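Local coordinates for SusD-like carbohydrate binding protein (Bacteroides vulgatus, PDB 3LEW) that probably binds carbohydrates at the outer membrane of the bacterium, as a member of the SusD family of nutrient-binding proteins, at residues A320-R325 with K445-H450. Sequence-based numbering, arbitrary orientation.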
ATOM      1  N   ALA A 320     -26.944   7.789 -16.780  1.00 16.67           N
ATOM      2  CA  ALA A 320     -26.368   8.376 -17.999  1.00 16.07           C
ATOM      3  C   ALA A 320     -25.013   7.757 -18.363  1.00 14.87           C
ATOM      4  O   ALA A 320     -24.674   7.727 -19.539  1.00 14.89           O
ATOM      5  CB  ALA A 320     -26.190   9.904 -17.866  1.00 16.43           C
ATOM      6  N   TYR A 321     -24.235   7.328 -17.361  1.00 13.73           N
ATOM      7  CA  TYR A 321     -22.871   6.880 -17.607  1.00 13.10           C
ATOM      8  C   TYR A 321     -22.637   5.452 -17.187  1.00 13.73           C
ATOM      9  O   TYR A 321     -23.260   4.952 -16.231  1.00 15.04           O
ATOM     10  CB  TYR A 321     -21.925   7.757 -16.791  1.00 11.93           C
ATOM     11  CG  TYR A 321     -21.739   9.148 -17.359  1.00 14.82           C
ATOM     12  CD1 TYR A 321     -20.751   9.410 -18.305  1.00 17.71           C
ATOM     13  CD2 TYR A 321     -22.527  10.202 -16.934  1.00 18.13           C
ATOM     14  CE1 TYR A 321     -20.583  10.687 -18.853  1.00 21.06           C
ATOM     15  CE2 TYR A 321     -22.347  11.487 -17.453  1.00 21.25           C
ATOM     16  CZ  TYR A 321     -21.372  11.718 -18.420  1.00 22.35           C
ATOM     17  OH  TYR A 321     -21.176  12.992 -18.938  1.00 24.95           O
ATOM     18  N   VAL A 322     -21.673   4.821 -17.851  1.00 13.38           N
ATOM     19  CA  VAL A 322     -21.000   3.662 -17.319  1.00 12.81           C
ATOM     20  C   VAL A 322     -19.562   4.099 -16.968  1.00 13.69           C
ATOM     21  O   VAL A 322     -18.999   4.987 -17.612  1.00 13.12           O
ATOM     22  CB  VAL A 322     -20.987   2.470 -18.309  1.00 14.12           C
ATOM     23  CG1 VAL A 322     -22.378   1.899 -18.462  1.00 13.21           C
ATOM     24  CG2 VAL A 322     -20.445   2.851 -19.686  1.00 13.22           C
ATOM     25  N   TRP A 323     -18.998   3.478 -15.937  1.00 13.16           N
ATOM     26  CA  TRP A 323     -17.611   3.651 -15.571  1.00 13.43           C
ATOM     27  C   TRP A 323     -16.972   2.269 -15.683  1.00 13.67           C
ATOM     28  O   TRP A 323     -17.669   1.249 -15.616  1.00 13.41           O
ATOM     29  CB  TRP A 323     -17.482   4.144 -14.134  1.00 13.53           C
ATOM     30  CG  TRP A 323     -18.173   5.455 -13.812  1.00 12.47           C
ATOM     31  CD1 TRP A 323     -19.500   5.733 -13.907  1.00 10.74           C
ATOM     32  CD2 TRP A 323     -17.552   6.651 -13.345  1.00 12.85           C
ATOM     33  NE1 TRP A 323     -19.749   7.016 -13.537  1.00 11.85           N
ATOM     34  CE2 TRP A 323     -18.577   7.600 -13.147  1.00 12.85           C
ATOM     35  CE3 TRP A 323     -16.239   6.999 -13.019  1.00 12.17           C
ATOM     36  CZ2 TRP A 323     -18.324   8.906 -12.695  1.00 13.09           C
ATOM     37  CZ3 TRP A 323     -15.984   8.308 -12.549  1.00 13.15           C
ATOM     38  CH2 TRP A 323     -17.028   9.227 -12.383  1.00 14.69           C
HETATM   39  N   MSE A 324     -15.652   2.210 -15.800  1.00 13.34           N
HETATM   40  CA  MSE A 324     -14.963   0.929 -15.859  0.70 13.14           C
HETATM   41  C   MSE A 324     -14.777   0.429 -14.416  1.00 12.97           C
HETATM   42  O   MSE A 324     -14.175   1.116 -13.599  1.00 13.48           O
HETATM   43  CB  MSE A 324     -13.645   1.078 -16.640  0.70 12.45           C
HETATM   44  CG  MSE A 324     -12.831  -0.241 -16.825  0.70 14.52           C
HETATM   45 SE   MSE A 324     -13.504  -1.395 -18.193  0.53 11.47          SE
HETATM   46  CE  MSE A 324     -13.012  -0.305 -19.692  0.70 12.64           C
ATOM     47  N   ARG A 325     -15.319  -0.736 -14.132  1.00 14.07           N
ATOM     48  CA  ARG A 325     -15.246  -1.344 -12.825  1.00 14.07           C
ATOM     49  C   ARG A 325     -14.226  -2.440 -12.806  1.00 14.99           C
ATOM     50  O   ARG A 325     -13.911  -3.037 -13.827  1.00 13.77           O
ATOM     51  CB  ARG A 325     -16.600  -1.970 -12.448  1.00 15.04           C
ATOM     52  CG  ARG A 325     -17.811  -1.154 -12.723  1.00 16.58           C
ATOM     53  CD  ARG A 325     -17.807   0.185 -12.002  1.00 17.31           C
ATOM     54  NE  ARG A 325     -18.937   0.969 -12.492  1.00 14.29           N
ATOM     55  CZ  ARG A 325     -19.454   2.034 -11.868  1.00 14.19           C
ATOM     56  NH1 ARG A 325     -18.930   2.507 -10.745  1.00 14.54           N
ATOM     57  NH2 ARG A 325     -20.437   2.687 -12.422  1.00 13.05           N
ATOM     58  N   LYS A 445     -25.117   4.053 -23.415  1.00 23.84           N
ATOM     59  CA  LYS A 445     -24.577   4.797 -22.266  1.00 21.29           C
ATOM     60  C   LYS A 445     -23.295   5.550 -22.619  1.00 20.07           C
ATOM     61  O   LYS A 445     -22.483   5.080 -23.401  1.00 19.82           O
ATOM     62  CB  LYS A 445     -24.252   3.840 -21.107  1.00 21.49           C
ATOM     63  CG  LYS A 445     -25.400   3.020 -20.612  1.00 20.57           C
ATOM     64  CD  LYS A 445     -26.472   3.882 -20.015  1.00 20.68           C
ATOM     65  CE  LYS A 445     -27.509   3.036 -19.333  1.00 20.58           C
ATOM     66  NZ  LYS A 445     -28.728   3.816 -19.062  1.00 16.17           N
ATOM     67  N   LYS A 446     -23.082   6.693 -21.986  1.00 18.51           N
ATOM     68  CA  LYS A 446     -21.823   7.419 -22.082  1.00 17.82           C
ATOM     69  C   LYS A 446     -20.739   6.777 -21.226  1.00 15.89           C
ATOM     70  O   LYS A 446     -21.034   6.280 -20.164  1.00 15.13           O
ATOM     71  CB  LYS A 446     -21.981   8.858 -21.635  1.00 18.33           C
ATOM     72  CG  LYS A 446     -22.754   9.680 -22.665  1.00 22.29           C
ATOM     73  CD  LYS A 446     -22.212  11.076 -22.716  1.00 27.57           C
ATOM     74  CE  LYS A 446     -23.088  12.011 -21.984  1.00 30.62           C
ATOM     75  NZ  LYS A 446     -24.151  12.537 -22.906  1.00 32.08           N
ATOM     76  N   THR A 447     -19.503   6.812 -21.707  1.00 14.81           N
ATOM     77  CA  THR A 447     -18.374   6.160 -21.031  1.00 13.96           C
ATOM     78  C   THR A 447     -17.538   7.211 -20.295  1.00 14.50           C
ATOM     79  O   THR A 447     -17.169   8.229 -20.858  1.00 14.80           O
ATOM     80  CB  THR A 447     -17.465   5.457 -22.060  1.00 14.55           C
ATOM     81  OG1 THR A 447     -17.306   6.313 -23.211  1.00 12.55           O
ATOM     82  CG2 THR A 447     -18.088   4.102 -22.512  1.00 13.26           C
ATOM     83  N   GLN A 448     -17.202   6.947 -19.034  1.00 13.78           N
ATOM     84  CA  GLN A 448     -16.368   7.859 -18.245  1.00 14.46           C
ATOM     85  C   GLN A 448     -14.979   7.295 -17.982  1.00 14.30           C
ATOM     86  O   GLN A 448     -14.849   6.228 -17.343  1.00 14.09           O
ATOM     87  CB  GLN A 448     -17.045   8.128 -16.890  1.00 15.64           C
ATOM     88  CG  GLN A 448     -16.338   9.156 -16.009  1.00 16.39           C
ATOM     89  CD  GLN A 448     -16.265  10.509 -16.657  1.00 16.59           C
ATOM     90  OE1 GLN A 448     -17.291  11.081 -17.061  1.00 17.71           O
ATOM     91  NE2 GLN A 448     -15.042  11.035 -16.783  1.00 21.44           N
ATOM     92  N   GLY A 449     -13.966   8.054 -18.404  1.00 13.32           N
ATOM     93  CA  GLY A 449     -12.573   7.803 -18.026  1.00 13.83           C
ATOM     94  C   GLY A 449     -12.018   8.814 -17.009  1.00 13.74           C
ATOM     95  O   GLY A 449     -12.758   9.403 -16.217  1.00 12.24           O
ATOM     96  N   HIS A 450     -10.719   9.046 -17.062  1.00 13.27           N
ATOM     97  CA  HIS A 450     -10.089   9.998 -16.151  1.00 13.71           C
ATOM     98  C   HIS A 450     -10.752  11.375 -16.186  1.00 14.58           C
ATOM     99  O   HIS A 450     -11.301  11.789 -17.217  1.00 13.72           O
ATOM    100  CB  HIS A 450      -8.610  10.164 -16.500  1.00 14.32           C
ATOM    101  CG  HIS A 450      -7.713   9.150 -15.849  1.00 13.24           C
ATOM    102  ND1 HIS A 450      -7.635   8.996 -14.478  1.00 13.15           N
ATOM    103  CD2 HIS A 450      -6.850   8.237 -16.379  1.00 14.42           C
ATOM    104  CE1 HIS A 450      -6.756   8.056 -14.200  1.00 14.55           C
ATOM    105  NE2 HIS A 450      -6.251   7.591 -15.325  1.00 13.38           N
TER
HETATM  106  O   HOH W   1     -14.105   4.428 -15.297  1.00 12.98           O
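Gln448 carries CG anti to its backbone nitrogen (chi1 -175°), while Trp323 turns its indole anti to its carbonyl carbon (chi1 -58°), and the two side chains run alongside each other on one side of the sheet. CG of Gln448 thereby settles over a face of the indole, 3.5 Å from the centroid of the six-membered ring of Trp323 and almost on the ring normal, a CH-pi contact. From CG the chain, bent at chi2, leads the amide away from the indole face, where NE2 of Gln448 donates to O of Gly449 at 2.9 Å, a nearly straight bond, near the amide plane but above the Gly449 carbonyl plane, that helps set the amide rotation. A leucine at Trp323 would probably leave the Gln448 methylenes without their flat platform and open a gap above them. Farther along, the Tyr321 ring lies obliquely against Lys446, its CD1 3.6 Å from CB of Lys446, and its hydroxyl is hydrogen-bonded to OE2 of Glu426.

The backbones pair in parallel register, linked by Lys446 N to Ala320 O (3.1 Å), Val322 N to Lys446 O (2.8 Å) and Gln448 N to Val322 O (3.0 Å). Beyond these bonds the strands diverge, and a water bridges them, accepting from Met324 N and donating to Gln448 O. On the other side, CG2 of Val322 meets CG2 of Thr447 at 3.9 Å, and CG1 of Val322 packs against the first methylenes of Lys445, whose ammonium is held by the carbonyls of Val316 and Ala319.

The pair, sheet packing within the SusD-family region, forms the central parallel step of a four-stranded mixed sheet, flanked by antiparallel strands 306-309 and 429-434; Trp308 and Tyr431 from these strands pack against Val322, and Val60 of strand 59-61 touches Trp323.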